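Local coordinates for phosphoserine phosphatase RsbX (Bacillus subtilis, PDB 3W42), which removes the phosphate from phosphorylated RsbS and so acts as a negative regulator of sigma-B activity in the general stress response, at residues L13-N18 / L191-G196. Residues are numbered along the deposited sequence; the frame is centred on the assembly and turned at random.
Sequences LVYQLN and LTYILG
Tyr15 and Tyr193 form a hydrogen-bonded pair between antiparallel strands 10-17 and 191-198, Tyr15 N giving its hydrogen to Tyr193 O at 2.9 Å and Tyr193 N returning one to Tyr15 O. Tyr15 CB makes a CH-pi contact over one face of the Tyr193 ring, 3.5 Å from its centroid. Tyr15 CD1 and CE1 each lie 3.7 Å from the methyl Leu191 CD2. The two rings are nearly parallel, planes 6° apart, yet slid so far that they scarcely overlap. A chi1 of 59°, with CG between backbone N and carbonyl carbon, sets the Tyr193 ring against Tyr15 CB; Tyr193 OH is hydrogen-bonded to Ser177 OG of helix 173-179. On the other face, Gln16 stretches alongside Thr192: Gln16 CB is 4.0 Å, CG 3.4 Å and CD 3.6 Å from Thr192 OG1, and Gln16 NE2 donates within its amide plane to that oxygen at 2.9 Å. Thr192 OG1 is also hydrogen-bonded to Asp27. Val14 CG2 rests against Ile194 CG1, 4.1 Å away, and the pair packs on Phe29 and Met31 of strand 27-33. Leu13 and Leu195, on the tyrosine face, pack on Val173 of helix 173-179, giving the layering of the alpha-beta-beta-alpha sandwich of PPM/PP2C-type phosphatases.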
ATOM      1  N   LEU A  13       8.939  -4.509   4.460  1.00  4.89           N
ATOM      2  CA  LEU A  13       9.330  -3.352   5.257  1.00  5.41           C
ATOM      3  C   LEU A  13       8.236  -2.318   5.141  1.00  4.84           C
ATOM      4  O   LEU A  13       7.832  -1.992   4.008  1.00  6.33           O
ATOM      5  CB  LEU A  13      10.694  -2.856   4.811  1.00  5.49           C
ATOM      6  CG  LEU A  13      11.279  -1.647   5.605  1.00  6.38           C
ATOM      7  CD1 LEU A  13      12.795  -1.687   5.499  1.00  8.73           C
ATOM      8  CD2 LEU A  13      10.725  -0.333   5.103  1.00  7.12           C
ATOM      9  N   VAL A  14       7.768  -1.819   6.268  1.00  5.27           N
ATOM     10  CA  VAL A  14       6.814  -0.721   6.308  1.00  5.77           C
ATOM     11  C   VAL A  14       7.532   0.500   6.884  1.00  6.26           C
ATOM     12  O   VAL A  14       8.186   0.381   7.955  1.00  7.42           O
ATOM     13  CB  VAL A  14       5.595  -1.022   7.155  1.00  7.92           C
ATOM     14  CG1 VAL A  14       4.630   0.196   7.152  1.00 10.39           C
ATOM     15  CG2 VAL A  14       4.982  -2.300   6.771  1.00  9.54           C
ATOM     16  N   TYR A  15       7.438   1.637   6.228  1.00  5.86           N
ATOM     17  CA  TYR A  15       7.980   2.915   6.663  1.00  5.66           C
ATOM     18  C   TYR A  15       6.830   3.867   6.817  1.00  5.95           C
ATOM     19  O   TYR A  15       5.973   3.976   5.923  1.00  6.85           O
ATOM     20  CB  TYR A  15       8.937   3.433   5.596  1.00  7.85           C
ATOM     21  CG  TYR A  15       9.502   4.846   5.887  1.00  9.55           C
ATOM     22  CD1 TYR A  15       8.690   6.002   5.669  1.00 11.82           C
ATOM     23  CD2 TYR A  15      10.739   5.023   6.328  1.00 13.91           C
ATOM     24  CE1 TYR A  15       9.097   7.296   6.033  1.00 12.25           C
ATOM     25  CE2 TYR A  15      11.193   6.390   6.627  1.00 13.80           C
ATOM     26  CZ  TYR A  15      10.345   7.461   6.498  1.00 12.29           C
ATOM     27  OH  TYR A  15      10.806   8.768   6.791  1.00 15.49           O
ATOM     28  N   GLN A  16       6.801   4.625   7.928  1.00  6.58           N
ATOM     29  CA  GLN A  16       5.865   5.717   8.036  1.00  6.77           C
ATOM     30  C   GLN A  16       6.475   6.847   8.822  1.00  7.51           C
ATOM     31  O   GLN A  16       7.074   6.615   9.893  1.00 10.19           O
ATOM     32  CB  GLN A  16       4.558   5.274   8.717  1.00  8.06           C
ATOM     33  CG  GLN A  16       3.515   6.376   8.733  1.00  9.75           C
ATOM     34  CD  GLN A  16       2.215   5.902   9.208  1.00  9.58           C
ATOM     35  OE1 GLN A  16       1.997   5.864  10.436  1.00 12.70           O
ATOM     36  NE2 GLN A  16       1.293   5.607   8.325  1.00  8.80           N
ATOM     37  N   LEU A  17       6.303   8.052   8.367  1.00  7.31           N
ATOM     38  CA  LEU A  17       6.719   9.248   9.102  1.00  8.26           C
ATOM     39  C   LEU A  17       5.705  10.346   8.872  1.00  7.07           C
ATOM     40  O   LEU A  17       5.196  10.530   7.777  1.00  8.92           O
ATOM     41  CB  LEU A  17       8.093   9.752   8.678  1.00 10.23           C
ATOM     42  CG  LEU A  17       8.806  10.415   9.892  1.00 16.46           C
ATOM     43  CD1 LEU A  17       9.282   9.338  10.936  1.00 24.33           C
ATOM     44  CD2 LEU A  17      10.020  11.111   9.322  1.00 21.18           C
ATOM     45  N   ASN A  18       5.383  11.071   9.925  1.00  7.23           N
ATOM     46  CA  ASN A  18       4.425  12.144   9.831  1.00  6.85           C
ATOM     47  C   ASN A  18       5.023  13.351   9.121  1.00  7.25           C
ATOM     48  O   ASN A  18       6.232  13.623   9.159  1.00  8.35           O
ATOM     49  CB  ASN A  18       4.002  12.612  11.245  1.00  8.17           C
ATOM     50  CG  ASN A  18       3.183  11.606  11.942  1.00  8.61           C
ATOM     51  OD1 ASN A  18       2.999  10.459  11.528  1.00 11.27           O
ATOM     52  ND2 ASN A  18       2.603  12.049  13.098  1.00 10.58           N
ATOM     53  N   LEU A 191       4.154  10.337   5.041  1.00  5.32           N
ATOM     54  CA  LEU A 191       4.781   9.471   4.021  1.00  5.63           C
ATOM     55  C   LEU A 191       4.737   8.070   4.546  1.00  5.61           C
ATOM     56  O   LEU A 191       5.323   7.772   5.609  1.00  6.35           O
ATOM     57  CB  LEU A 191       6.213   9.946   3.790  1.00  6.97           C
ATOM     58  CG  LEU A 191       6.977   9.395   2.613  1.00  7.18           C
ATOM     59  CD1 LEU A 191       8.218  10.240   2.341  1.00  9.20           C
ATOM     60  CD2 LEU A 191       7.371   7.974   2.778  1.00  9.31           C
ATOM     61  N   THR A 192       4.079   7.158   3.801  1.00  5.05           N
ATOM     62  CA  THR A 192       3.939   5.736   4.124  1.00  4.57           C
ATOM     63  C   THR A 192       4.280   4.931   2.946  1.00  5.17           C
ATOM     64  O   THR A 192       3.787   5.210   1.836  1.00  5.14           O
ATOM     65  CB  THR A 192       2.503   5.426   4.608  1.00  5.55           C
ATOM     66  OG1 THR A 192       2.149   6.281   5.673  1.00  6.03           O
ATOM     67  CG2 THR A 192       2.383   4.018   5.070  1.00  6.77           C
ATOM     68  N   TYR A 193       5.073   3.874   3.137  1.00  4.73           N
ATOM     69  CA  TYR A 193       5.245   2.899   2.066  1.00  5.30           C
ATOM     70  C   TYR A 193       5.417   1.526   2.651  1.00  5.02           C
ATOM     71  O   TYR A 193       5.896   1.339   3.765  1.00  5.38           O
ATOM     72  CB  TYR A 193       6.398   3.262   1.085  1.00  5.47           C
ATOM     73  CG  TYR A 193       7.773   3.398   1.649  1.00  5.20           C
ATOM     74  CD1 TYR A 193       8.576   2.311   1.917  1.00  6.20           C
ATOM     75  CD2 TYR A 193       8.315   4.653   1.869  1.00  6.09           C
ATOM     76  CE1 TYR A 193       9.886   2.489   2.392  1.00  6.86           C
ATOM     77  CE2 TYR A 193       9.608   4.815   2.308  1.00  7.49           C
ATOM     78  CZ  TYR A 193      10.381   3.759   2.579  1.00  7.34           C
ATOM     79  OH  TYR A 193      11.672   3.973   3.026  1.00  9.83           O
ATOM     80  N   ILE A 194       5.030   0.529   1.846  1.00  4.37           N
ATOM     81  CA  ILE A 194       5.252  -0.878   2.113  1.00  4.28           C
ATOM     82  C   ILE A 194       6.074  -1.414   0.969  1.00  3.59           C
ATOM     83  O   ILE A 194       5.687  -1.274  -0.182  1.00  4.68           O
ATOM     84  CB  ILE A 194       3.958  -1.668   2.253  1.00  5.34           C
ATOM     85  CG1 ILE A 194       3.053  -1.151   3.365  1.00  7.51           C
ATOM     86  CG2 ILE A 194       4.260  -3.166   2.404  1.00  7.75           C
ATOM     87  CD1 ILE A 194       1.740  -1.916   3.554  1.00  9.41           C
ATOM     88  N   LEU A 195       7.205  -2.033   1.270  1.00  4.31           N
ATOM     89  CA  LEU A 195       8.054  -2.717   0.333  1.00  4.26           C
ATOM     90  C   LEU A 195       7.914  -4.222   0.508  1.00  4.61           C
ATOM     91  O   LEU A 195       7.882  -4.711   1.663  1.00  4.93           O
ATOM     92  CB  LEU A 195       9.494  -2.387   0.586  1.00  4.12           C
ATOM     93  CG  LEU A 195       9.889  -0.951   0.247  1.00  7.56           C
ATOM     94  CD1 LEU A 195      11.228  -0.555   0.744  1.00  7.86           C
ATOM     95  CD2 LEU A 195       9.956  -0.880  -1.442  1.00 13.09           C
ATOM     96  N   GLY A 196       7.976  -4.980  -0.575  1.00  4.25           N
ATOM     97  CA  GLY A 196       8.054  -6.409  -0.511  1.00  4.46           C
ATOM     98  C   GLY A 196       9.024  -6.952  -1.553  1.00  4.10           C
ATOM     99  O   GLY A 196       9.165  -6.443  -2.637  1.00  4.97           O
TER